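PDB 4AK9: cpftsy from Physcomitrella patens, which probably acts as the chloroplast receptor for the signal recognition particle, a SIMIBI-class GTPase that takes part in delivering proteins during chloroplast biogenesis. Local coordinates for residues L241-T246 / L252-E257; P63-K68 / C280-V285; A186-A191 / R226-A231. All coordinates share one frame; numbering follows the deposited sequence.

Contact 1 (L241-T246 / L252-E257); sequences LVLDGT and LAQARE
Leu241 and Leu243 meet Gln254 and Ala255 inside a beta-alpha-beta unit of the GTPase domain, where strand 238-244 leads into the helix that covers it. The helix runs back almost antiparallel to the strand, at 166°, with the two short axes 9.4 Å apart. The leucines alternate with Val242, so both face the helix. With its CG anti to the backbone N (chi1 173°), Leu241 carries CD2 to 3.7 Å from Ala255 CA, and the small methyl of alanine allows so close an approach to the helix backbone. Leu243 divides its branches: CD1 lies 4.2 Å from Ala255 CB, while CD2 lies 3.8 Å from Gln254 CG. The Leu243 and Gln254 side chains run alongside one another, pointing opposite ways, and the extended glutamine chain sends its amide along the strand. There a water accepts from Asp244 N at 2.7 Å and donates to Gln254 OE1 at 2.8 Å, giving the buried amide oxygen a partner. Asp244 closes the strand with an Asx turn, its OD1 accepting from both Thr246 N and Thr246 OG1, and its OD2 pairs with Lys271. The strand lies between strands 117-123 and 266-270; Leu241 packs on Val122 and Phe267, and Leu288 of helix 280-288 also touches Ala255.

Contact 2 (P63-K68 / C280-V285); sequences PKTALK and CVVSVV
Thr65, in the first turn of helix 63-78, faces Val282 and Ser283 at the start of helix 280-288, and with them joins the helical bundle (N) domain to the GTPase (G) domain. The apolar part is a single methyl pair: Thr65 CG2 lies 3.8 Å from Val282 CG1, the two side chains crossing at a slant. Both branches stand anti to their backbone N atoms (chi1 of Val282 is -177°), and beta-branched residues suit a place where short, stiff side chains meet between closely spaced helices. The second element is a side chain laid on backbone. Thr65 OG1 comes within 3.6 Å of Ser283 CA, and the CA atoms of Thr65 and Ser283 are 5.9 Å apart, a spacing that small residues make possible. The polar part is indirect. Thr65 OG1 and Ser283 OG are 3.8 Å apart, too far to bond, and each turns to a different partner across the domain boundary. Thr65 OG1 bonds to OD2 of Asp286, whose OD1 forms a salt bridge with Lys68 NZ; Ser283 OG meets Gly62 N and Asp60 O in the turn before helix 63-78. Ile96 and Leu99 of helix 85-101 pack beside Val282 and Thr65 respectively. The chemistry thus implies a buried joint in which hydroxyls do double duty: compact enough to let the helices come close, they also tie each domain to the other through bonds to the flanking residues, and Asp286 probably helps fix Thr65 and Lys68 together.

Contact 3 (A186-A191 / R226-A231); sequences AVLSQA and RAVSKA
Ala227, the first of three residues of segment 226-231 to touch helix 184-197, sets its methyl against Ser189. Its CB lies 4.2 Å from Ser189 CB, and its carbonyl oxygen comes 4.0 Å from that same serine carbon. Two such small residues suit neighbouring helices whose short axes approach to 8.3 Å and run nearly parallel, with a signed crossing angle of -22°. The Ser189 hydroxyl takes little part: chi1 62° places OG between the backbone N and the carbonyl carbon, near Ala186 O, and CB is the atom that touches Ala227. Next comes Val228, whose CG2 makes the apolar side-chain contact. It rests 3.9 Å from Leu188 CB and 4.1 Å from Leu188 CD1, so the leucine is touched both near its root and at one branch. Branching at CB gives the valine a broad, stiff surface against the buried Leu188, and its CA is the closest to that of Ser189, at 5.4 Å. One turn later, Ala231 brings its CB to 4.1 Å from Ser189 O, so a methyl again lies on helix backbone, as the short spacing requires. Ala185 and Val192 of helix 184-197 continue the contact, touching Ala227 and Ala231 respectively. On the sheet side, Leu188 reaches Ala150 on strand 147-150, while Val228 packs on Ala235 and Pro236: helix 184-197 packs on the sheet through strands 147-150 and 173-175, and helix 215-231 lies beside it, next to the loop leading to strand 238-244.

Contacts 1 and 2 are buried, whereas contact 3 lies farther out, its centre about 25 Å from the centre of the chain, and is only partly buried. Contact 1 joins strand to helix and contact 3 helix to helix, both within the GTPase domain; contact 2 instead connects that domain to the helical bundle, bringing together segments more than 200 residues apart. Contacts 1 and 2 touch, Leu252 CD1 lying 3.9 Å from Val284 CA, and both reach the second subunit. Contact 3 stands apart from them, although helix 215-231 leads on to strand 238-244. In contact 1 water bridges the strand backbone and the Gln254 amide oxygen, neighbouring residues serve the hydroxyls in contact 2, and small side chains dominate contact 3.

Contact 1 (L241-T246 / L252-E257)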
ATOM      1  N   LEU A 241     -18.937   5.100   5.693  1.00 15.92           N
ATOM      2  CA  LEU A 241     -18.097   3.907   5.711  1.00 17.01           C
ATOM      3  C   LEU A 241     -16.784   4.144   6.511  1.00 15.82           C
ATOM      4  O   LEU A 241     -15.992   5.057   6.203  1.00 16.45           O
ATOM      5  CB  LEU A 241     -17.790   3.481   4.254  1.00 16.37           C
ATOM      6  CG  LEU A 241     -16.791   2.339   4.115  1.00 18.98           C
ATOM      7  CD1 LEU A 241     -17.327   1.042   4.722  1.00 17.58           C
ATOM      8  CD2 LEU A 241     -16.421   2.104   2.648  1.00 18.22           C
ATOM      9  N   VAL A 242     -16.571   3.324   7.529  1.00 16.12           N
ATOM     10  CA  VAL A 242     -15.425   3.503   8.411  1.00 17.20           C
ATOM     11  C   VAL A 242     -14.323   2.593   7.892  1.00 18.22           C
ATOM     12  O   VAL A 242     -14.533   1.396   7.711  1.00 17.85           O
ATOM     13  CB  VAL A 242     -15.754   3.112   9.875  1.00 18.78           C
ATOM     14  CG1 VAL A 242     -14.485   3.314  10.752  1.00 23.42           C
ATOM     15  CG2 VAL A 242     -16.899   3.933  10.410  1.00 18.10           C
ATOM     16  N   LEU A 243     -13.167   3.178   7.584  1.00 16.89           N
ATOM     17  CA  LEU A 243     -12.033   2.415   7.023  1.00 19.74           C
ATOM     18  C   LEU A 243     -10.782   2.605   7.876  1.00 19.27           C
ATOM     19  O   LEU A 243     -10.489   3.720   8.301  1.00 20.98           O
ATOM     20  CB  LEU A 243     -11.736   2.922   5.618  1.00 20.23           C
ATOM     21  CG  LEU A 243     -12.923   2.800   4.649  1.00 19.59           C
ATOM     22  CD1 LEU A 243     -12.663   3.661   3.464  1.00 19.47           C
ATOM     23  CD2 LEU A 243     -13.058   1.323   4.264  1.00 20.58           C
ATOM     24  N   ASP A 244     -10.053   1.525   8.113  1.00 21.86           N
ATOM     25  CA  ASP A 244      -8.821   1.560   8.920  1.00 22.29           C
ATOM     26  C   ASP A 244      -7.623   2.104   8.117  1.00 18.79           C
ATOM     27  O   ASP A 244      -7.069   1.415   7.237  1.00 19.32           O
ATOM     28  CB  ASP A 244      -8.525   0.140   9.406  1.00 23.55           C
ATOM     29  CG  ASP A 244      -7.381   0.073  10.400  1.00 31.93           C
ATOM     30  OD1 ASP A 244      -6.505   0.982  10.389  1.00 26.53           O
ATOM     31  OD2 ASP A 244      -7.357  -0.898  11.212  1.00 33.83           O
ATOM     32  N   GLY A 245      -7.208   3.325   8.457  1.00 20.32           N
ATOM     33  CA  GLY A 245      -6.123   4.027   7.783  1.00 18.41           C
ATOM     34  C   GLY A 245      -4.802   3.269   7.809  1.00 20.47           C
ATOM     35  O   GLY A 245      -3.939   3.462   6.936  1.00 20.04           O
ATOM     36  N   THR A 246      -4.633   2.355   8.756  1.00 19.75           N
ATOM     37  CA  THR A 246      -3.357   1.626   8.801  1.00 22.62           C
ATOM     38  C   THR A 246      -3.239   0.572   7.710  1.00 19.69           C
ATOM     39  O   THR A 246      -2.149   0.088   7.442  1.00 18.78           O
ATOM     40  CB  THR A 246      -3.052   0.991  10.164  1.00 23.92           C
ATOM     41  OG1 THR A 246      -4.016  -0.034  10.451  1.00 22.05           O
ATOM     42  CG2 THR A 246      -3.037   2.057  11.268  1.00 27.57           C
ATOM     43  N   LEU A 252      -9.057   0.280  -0.318  1.00 23.71           N
ATOM     44  CA  LEU A 252      -9.866   0.491  -1.518  1.00 26.00           C
ATOM     45  C   LEU A 252     -10.707  -0.734  -1.892  1.00 24.13           C
ATOM     46  O   LEU A 252     -11.814  -0.564  -2.404  1.00 27.89           O
ATOM     47  CB  LEU A 252      -8.997   0.883  -2.730  1.00 25.31           C
ATOM     48  CG  LEU A 252      -8.863   2.348  -3.146  1.00 30.51           C
ATOM     49  CD1 LEU A 252      -8.636   3.271  -1.978  1.00 32.57           C
ATOM     50  CD2 LEU A 252      -7.713   2.490  -4.164  1.00 35.79           C
ATOM     51  N   ALA A 253     -10.204  -1.941  -1.621  1.00 24.82           N
ATOM     52  CA  ALA A 253     -10.944  -3.166  -1.967  1.00 27.24           C
ATOM     53  C   ALA A 253     -12.266  -3.249  -1.198  1.00 31.58           C
ATOM     54  O   ALA A 253     -13.348  -3.391  -1.795  1.00 25.42           O
ATOM     55  CB  ALA A 253     -10.084  -4.419  -1.730  1.00 30.93           C
ATOM     56  N   GLN A 254     -12.198  -3.101   0.120  1.00 31.60           N
ATOM     57  CA  GLN A 254     -13.424  -3.169   0.912  1.00 36.66           C
ATOM     58  C   GLN A 254     -14.309  -1.926   0.674  1.00 26.63           C
ATOM     59  O   GLN A 254     -15.539  -2.009   0.773  1.00 30.99           O
ATOM     60  CB  GLN A 254     -13.108  -3.394   2.403  1.00 31.23           C
ATOM     61  CG  GLN A 254     -12.448  -2.227   3.045  1.00 31.09           C
ATOM     62  CD  GLN A 254     -11.919  -2.554   4.415  1.00 35.59           C
ATOM     63  OE1 GLN A 254     -12.452  -2.074   5.413  1.00 31.87           O
ATOM     64  NE2 GLN A 254     -10.852  -3.370   4.477  1.00 32.93           N
ATOM     65  N   ALA A 255     -13.720  -0.786   0.310  1.00 28.15           N
ATOM     66  CA  ALA A 255     -14.537   0.397   0.016  1.00 22.87           C
ATOM     67  C   ALA A 255     -15.385   0.229  -1.246  1.00 30.01           C
ATOM     68  O   ALA A 255     -16.562   0.635  -1.305  1.00 23.29           O
ATOM     69  CB  ALA A 255     -13.690   1.629  -0.087  1.00 31.17           C
ATOM     70  N   ARG A 256     -14.782  -0.356  -2.277  1.00 25.83           N
ATOM     71  CA  ARG A 256     -15.524  -0.651  -3.498  1.00 25.95           C
ATOM     72  C   ARG A 256     -16.651  -1.643  -3.229  1.00 22.46           C
ATOM     73  O   ARG A 256     -17.767  -1.460  -3.719  1.00 24.39           O
ATOM     74  CB  ARG A 256     -14.583  -1.244  -4.541  1.00 23.22           C
ATOM     75  CG  ARG A 256     -13.600  -0.220  -5.054  1.00 28.88           C
ATOM     76  CD  ARG A 256     -12.793  -0.745  -6.244  1.00 33.55           C
ATOM     77  NE  ARG A 256     -12.239   0.384  -6.977  1.00 42.68           N
ATOM     78  CZ  ARG A 256     -10.971   0.776  -6.917  1.00 43.88           C
ATOM     79  NH1 ARG A 256     -10.088   0.097  -6.181  1.00 45.22           N
ATOM     80  NH2 ARG A 256     -10.588   1.834  -7.621  1.00 38.92           N
ATOM     81  N   GLU A 257     -16.353  -2.669  -2.443  1.00 25.99           N
ATOM     82  CA  GLU A 257     -17.328  -3.710  -2.130  1.00 25.18           C
ATOM     83  C   GLU A 257     -18.508  -3.139  -1.365  1.00 28.56           C
ATOM     84  O   GLU A 257     -19.668  -3.398  -1.729  1.00 24.55           O
ATOM     85  CB  GLU A 257     -16.678  -4.843  -1.332  1.00 32.71           C
ATOM     86  CG  GLU A 257     -15.710  -5.683  -2.163  1.00 41.36           C
ATOM     87  CD  GLU A 257     -14.837  -6.622  -1.318  1.00 53.82           C
ATOM     88  OE1 GLU A 257     -15.374  -7.224  -0.350  1.00 64.31           O
ATOM     89  OE2 GLU A 257     -13.624  -6.763  -1.639  1.00 54.77           O
TER
HETATM   90  O   HOH W   1     -14.571  -1.169   6.171  1.00 29.38           O
HETATM   91  O   HOH W   2     -10.934  -1.001   7.529  1.00 32.59           O

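Contact 2 (P63-K68 / C280-V285)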
ATOM      1  N   PRO A  63      -0.741   4.208  -7.436  1.00 21.50           N
ATOM      2  CA  PRO A  63      -0.079   4.447  -8.738  1.00 23.13           C
ATOM      3  C   PRO A  63      -0.869   5.412  -9.632  1.00 21.33           C
ATOM      4  O   PRO A  63      -0.290   6.325 -10.216  1.00 22.93           O
ATOM      5  CB  PRO A  63      -0.016   3.045  -9.360  1.00 23.74           C
ATOM      6  CG  PRO A  63       0.166   2.128  -8.118  1.00 25.09           C
ATOM      7  CD  PRO A  63      -0.751   2.771  -7.057  1.00 21.73           C
ATOM      8  N   LYS A  64      -2.183   5.243  -9.737  1.00 19.16           N
ATOM      9  CA  LYS A  64      -2.930   6.150 -10.600  1.00 22.21           C
ATOM     10  C   LYS A  64      -3.002   7.583 -10.097  1.00 23.27           C
ATOM     11  O   LYS A  64      -2.946   8.524 -10.896  1.00 22.53           O
ATOM     12  CB  LYS A  64      -4.330   5.615 -10.869  1.00 29.33           C
ATOM     13  CG  LYS A  64      -4.287   4.359 -11.699  1.00 34.99           C
ATOM     14  CD  LYS A  64      -5.691   3.887 -11.980  1.00 52.11           C
ATOM     15  CE  LYS A  64      -5.708   2.368 -12.055  1.00 59.89           C
ATOM     16  NZ  LYS A  64      -6.745   1.780 -11.139  1.00 75.45           N
ATOM     17  N   THR A  65      -3.143   7.747  -8.786  1.00 21.35           N
ATOM     18  CA  THR A  65      -3.252   9.081  -8.181  1.00 17.38           C
ATOM     19  C   THR A  65      -1.896   9.822  -8.277  1.00 20.58           C
ATOM     20  O   THR A  65      -1.831  11.013  -8.654  1.00 18.92           O
ATOM     21  CB  THR A  65      -3.698   8.960  -6.686  1.00 21.46           C
ATOM     22  OG1 THR A  65      -4.982   8.302  -6.622  1.00 24.39           O
ATOM     23  CG2 THR A  65      -3.794  10.323  -5.989  1.00 19.91           C
ATOM     24  N   ALA A  66      -0.819   9.123  -7.942  1.00 17.26           N
ATOM     25  CA  ALA A  66       0.537   9.687  -8.031  1.00 20.92           C
ATOM     26  C   ALA A  66       0.881  10.044  -9.485  1.00 23.63           C
ATOM     27  O   ALA A  66       1.518  11.076  -9.737  1.00 22.28           O
ATOM     28  CB  ALA A  66       1.594   8.690  -7.448  1.00 20.63           C
ATOM     29  N   LEU A  67       0.454   9.199 -10.430  1.00 19.78           N
ATOM     30  CA  LEU A  67       0.694   9.447 -11.861  1.00 24.72           C
ATOM     31  C   LEU A  67       0.051  10.774 -12.263  1.00 25.95           C
ATOM     32  O   LEU A  67       0.690  11.645 -12.869  1.00 25.92           O
ATOM     33  CB  LEU A  67       0.152   8.282 -12.702  1.00 23.88           C
ATOM     34  CG  LEU A  67       0.058   8.406 -14.228  1.00 32.41           C
ATOM     35  CD1 LEU A  67       1.355   8.935 -14.814  1.00 33.68           C
ATOM     36  CD2 LEU A  67      -0.261   7.033 -14.798  1.00 32.73           C
ATOM     37  N   LYS A  68      -1.203  10.971 -11.885  1.00 22.03           N
ATOM     38  CA  LYS A  68      -1.877  12.181 -12.331  1.00 25.33           C
ATOM     39  C   LYS A  68      -1.403  13.441 -11.609  1.00 29.01           C
ATOM     40  O   LYS A  68      -1.394  14.523 -12.201  1.00 27.08           O
ATOM     41  CB  LYS A  68      -3.387  12.041 -12.245  1.00 30.52           C
ATOM     42  CG  LYS A  68      -3.900  12.052 -10.852  1.00 31.96           C
ATOM     43  CD  LYS A  68      -5.412  12.146 -10.856  1.00 36.16           C
ATOM     44  CE  LYS A  68      -6.023  11.005 -11.634  1.00 38.68           C
ATOM     45  NZ  LYS A  68      -7.468  10.865 -11.305  1.00 41.47           N
ATOM     46  N   CYS A 280      -3.309   7.697   1.474  1.00 19.51           N
ATOM     47  CA  CYS A 280      -4.500   6.904   1.172  1.00 21.76           C
ATOM     48  C   CYS A 280      -5.780   7.756   1.198  1.00 20.34           C
ATOM     49  O   CYS A 280      -6.743   7.467   0.479  1.00 19.65           O
ATOM     50  CB  CYS A 280      -4.643   5.687   2.115  1.00 19.20           C
ATOM     51  SG  CYS A 280      -5.056   6.093   3.824  1.00 23.56           S
ATOM     52  N   VAL A 281      -5.777   8.821   1.991  1.00 20.05           N
ATOM     53  CA  VAL A 281      -6.879   9.789   1.978  1.00 18.02           C
ATOM     54  C   VAL A 281      -7.115  10.348   0.564  1.00 17.25           C
ATOM     55  O   VAL A 281      -8.269  10.472   0.100  1.00 17.35           O
ATOM     56  CB  VAL A 281      -6.598  10.938   2.957  1.00 17.50           C
ATOM     57  CG1 VAL A 281      -7.664  12.039   2.851  1.00 17.95           C
ATOM     58  CG2 VAL A 281      -6.522  10.395   4.379  1.00 19.74           C
ATOM     59  N   VAL A 282      -6.040  10.732  -0.106  1.00 14.19           N
ATOM     60  CA  VAL A 282      -6.152  11.303  -1.440  1.00 16.96           C
ATOM     61  C   VAL A 282      -6.580  10.252  -2.443  1.00 16.41           C
ATOM     62  O   VAL A 282      -7.468  10.471  -3.267  1.00 15.66           O
ATOM     63  CB  VAL A 282      -4.792  11.944  -1.859  1.00 17.87           C
ATOM     64  CG1 VAL A 282      -4.934  12.629  -3.248  1.00 17.55           C
ATOM     65  CG2 VAL A 282      -4.364  12.928  -0.791  1.00 20.27           C
ATOM     66  N   SER A 283      -5.984   9.079  -2.340  1.00 15.16           N
ATOM     67  CA  SER A 283      -6.290   7.996  -3.264  1.00 18.08           C
ATOM     68  C   SER A 283      -7.742   7.570  -3.199  1.00 17.76           C
ATOM     69  O   SER A 283      -8.360   7.289  -4.232  1.00 16.12           O
ATOM     70  CB  SER A 283      -5.405   6.799  -2.960  1.00 20.35           C
ATOM     71  OG  SER A 283      -4.017   7.166  -3.108  1.00 22.27           O
ATOM     72  N   VAL A 284      -8.290   7.484  -1.987  1.00 15.24           N
ATOM     73  CA  VAL A 284      -9.691   7.063  -1.866  1.00 15.98           C
ATOM     74  C   VAL A 284     -10.648   8.109  -2.446  1.00 17.22           C
ATOM     75  O   VAL A 284     -11.601   7.771  -3.149  1.00 19.57           O
ATOM     76  CB  VAL A 284     -10.070   6.586  -0.410  1.00 20.23           C
ATOM     77  CG1 VAL A 284     -10.325   7.742   0.501  1.00 20.99           C
ATOM     78  CG2 VAL A 284     -11.348   5.747  -0.456  1.00 24.91           C
ATOM     79  N   VAL A 285     -10.374   9.381  -2.218  1.00 14.17           N
ATOM     80  CA  VAL A 285     -11.233  10.439  -2.770  1.00 16.14           C
ATOM     81  C   VAL A 285     -11.121  10.443  -4.294  1.00 17.72           C
ATOM     82  O   VAL A 285     -12.128  10.494  -4.998  1.00 17.42           O
ATOM     83  CB  VAL A 285     -10.868  11.805  -2.187  1.00 17.42           C
ATOM     84  CG1 VAL A 285     -11.654  12.939  -2.928  1.00 16.30           C
ATOM     85  CG2 VAL A 285     -11.184  11.821  -0.689  1.00 16.40           C
TER

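Contact 3 (A186-A191 / R226-A231)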
ATOM      1  N   ALA A 186     -34.968  -4.832  12.447  1.00 36.26           N
ATOM      2  CA  ALA A 186     -35.994  -4.513  13.443  1.00 38.05           C
ATOM      3  C   ALA A 186     -35.490  -3.541  14.519  1.00 33.33           C
ATOM      4  O   ALA A 186     -36.236  -2.675  14.978  1.00 33.65           O
ATOM      5  CB  ALA A 186     -36.543  -5.778  14.074  1.00 39.79           C
ATOM      6  N   VAL A 187     -34.232  -3.700  14.924  1.00 35.11           N
ATOM      7  CA  VAL A 187     -33.620  -2.785  15.881  1.00 31.22           C
ATOM      8  C   VAL A 187     -33.546  -1.391  15.295  1.00 27.92           C
ATOM      9  O   VAL A 187     -33.889  -0.403  15.960  1.00 31.02           O
ATOM     10  CB  VAL A 187     -32.178  -3.234  16.253  1.00 37.03           C
ATOM     11  CG1 VAL A 187     -31.490  -2.188  17.145  1.00 37.16           C
ATOM     12  CG2 VAL A 187     -32.210  -4.591  16.927  1.00 39.50           C
ATOM     13  N   LEU A 188     -33.067  -1.309  14.049  1.00 30.51           N
ATOM     14  CA  LEU A 188     -32.954  -0.014  13.408  1.00 28.96           C
ATOM     15  C   LEU A 188     -34.322   0.667  13.250  1.00 25.65           C
ATOM     16  O   LEU A 188     -34.446   1.876  13.464  1.00 24.88           O
ATOM     17  CB  LEU A 188     -32.205  -0.128  12.062  1.00 25.33           C
ATOM     18  CG  LEU A 188     -30.731  -0.569  12.159  1.00 29.05           C
ATOM     19  CD1 LEU A 188     -29.959  -0.227  10.887  1.00 27.60           C
ATOM     20  CD2 LEU A 188     -30.051   0.101  13.330  1.00 28.03           C
ATOM     21  N   SER A 189     -35.336  -0.095  12.851  1.00 29.98           N
ATOM     22  CA  SER A 189     -36.641   0.516  12.602  1.00 31.49           C
ATOM     23  C   SER A 189     -37.269   0.964  13.912  1.00 31.80           C
ATOM     24  O   SER A 189     -37.867   2.032  13.981  1.00 33.72           O
ATOM     25  CB  SER A 189     -37.565  -0.404  11.786  1.00 33.62           C
ATOM     26  OG  SER A 189     -37.845  -1.611  12.452  1.00 37.76           O
ATOM     27  N   GLN A 190     -37.093   0.160  14.957  1.00 34.29           N
ATOM     28  CA  GLN A 190     -37.519   0.542  16.299  1.00 34.41           C
ATOM     29  C   GLN A 190     -36.848   1.842  16.757  1.00 35.98           C
ATOM     30  O   GLN A 190     -37.502   2.710  17.324  1.00 32.46           O
ATOM     31  CB  GLN A 190     -37.221  -0.593  17.277  1.00 37.41           C
ATOM     32  CG  GLN A 190     -37.629  -0.307  18.725  1.00 45.31           C
ATOM     33  CD  GLN A 190     -37.323  -1.480  19.649  1.00 53.81           C
ATOM     34  OE1 GLN A 190     -37.125  -2.616  19.190  1.00 49.41           O
ATOM     35  NE2 GLN A 190     -37.271  -1.211  20.957  1.00 51.34           N
ATOM     36  N   ALA A 191     -35.545   1.995  16.514  1.00 26.78           N
ATOM     37  CA  ALA A 191     -34.880   3.227  16.922  1.00 27.94           C
ATOM     38  C   ALA A 191     -35.341   4.420  16.119  1.00 26.99           C
ATOM     39  O   ALA A 191     -35.472   5.511  16.659  1.00 25.93           O
ATOM     40  CB  ALA A 191     -33.358   3.086  16.797  1.00 29.29           C
ATOM     41  N   ARG A 226     -33.501  -0.541   3.966  1.00 26.22           N
ATOM     42  CA  ARG A 226     -34.937  -0.495   3.614  1.00 26.65           C
ATOM     43  C   ARG A 226     -35.838  -0.252   4.818  1.00 27.39           C
ATOM     44  O   ARG A 226     -36.780   0.540   4.738  1.00 28.25           O
ATOM     45  CB  ARG A 226     -35.363  -1.766   2.911  1.00 28.55           C
ATOM     46  CG  ARG A 226     -34.802  -1.908   1.515  1.00 35.28           C
ATOM     47  CD  ARG A 226     -35.371  -3.169   0.866  1.00 39.94           C
ATOM     48  NE  ARG A 226     -34.491  -3.622  -0.199  1.00 49.28           N
ATOM     49  CZ  ARG A 226     -33.801  -4.758  -0.166  1.00 40.58           C
ATOM     50  NH1 ARG A 226     -33.923  -5.582   0.874  1.00 40.45           N
ATOM     51  NH2 ARG A 226     -33.015  -5.078  -1.187  1.00 42.81           N
ATOM     52  N   ALA A 227     -35.544  -0.931   5.925  1.00 24.00           N
ATOM     53  CA  ALA A 227     -36.255  -0.721   7.183  1.00 26.99           C
ATOM     54  C   ALA A 227     -36.131   0.701   7.690  1.00 30.36           C
ATOM     55  O   ALA A 227     -37.096   1.258   8.206  1.00 29.04           O
ATOM     56  CB  ALA A 227     -35.775  -1.687   8.233  1.00 26.85           C
ATOM     57  N   VAL A 228     -34.938   1.286   7.569  1.00 22.76           N
ATOM     58  CA  VAL A 228     -34.737   2.659   7.990  1.00 21.89           C
ATOM     59  C   VAL A 228     -35.578   3.602   7.127  1.00 26.05           C
ATOM     60  O   VAL A 228     -36.286   4.459   7.667  1.00 26.01           O
ATOM     61  CB  VAL A 228     -33.207   3.056   7.933  1.00 22.86           C
ATOM     62  CG1 VAL A 228     -33.026   4.559   7.972  1.00 23.77           C
ATOM     63  CG2 VAL A 228     -32.462   2.424   9.106  1.00 23.98           C
ATOM     64  N   SER A 229     -35.509   3.445   5.800  1.00 24.48           N
ATOM     65  CA  SER A 229     -36.275   4.326   4.888  1.00 24.43           C
ATOM     66  C   SER A 229     -37.795   4.160   5.017  1.00 27.74           C
ATOM     67  O   SER A 229     -38.548   5.101   4.788  1.00 27.55           O
ATOM     68  CB  SER A 229     -35.868   4.115   3.428  1.00 28.09           C
ATOM     69  OG  SER A 229     -34.529   4.556   3.225  1.00 29.22           O
ATOM     70  N   LYS A 230     -38.233   2.965   5.365  1.00 26.20           N
ATOM     71  CA  LYS A 230     -39.665   2.744   5.601  1.00 30.91           C
ATOM     72  C   LYS A 230     -40.132   3.445   6.880  1.00 34.21           C
ATOM     73  O   LYS A 230     -41.227   4.019   6.920  1.00 31.61           O
ATOM     74  CB  LYS A 230     -39.953   1.261   5.693  1.00 30.63           C
ATOM     75  CG  LYS A 230     -41.396   0.940   6.036  1.00 37.26           C
ATOM     76  CD  LYS A 230     -41.657  -0.533   5.860  1.00 40.67           C
ATOM     77  CE  LYS A 230     -42.949  -0.927   6.547  1.00 52.81           C
ATOM     78  NZ  LYS A 230     -43.242  -2.370   6.310  1.00 54.57           N
ATOM     79  N   ALA A 231     -39.309   3.410   7.927  1.00 29.49           N
ATOM     80  CA  ALA A 231     -39.661   4.094   9.176  1.00 30.29           C
ATOM     81  C   ALA A 231     -39.627   5.596   9.005  1.00 31.29           C
ATOM     82  O   ALA A 231     -40.392   6.315   9.642  1.00 30.93           O
ATOM     83  CB  ALA A 231     -38.727   3.676  10.307  1.00 33.40           C
TER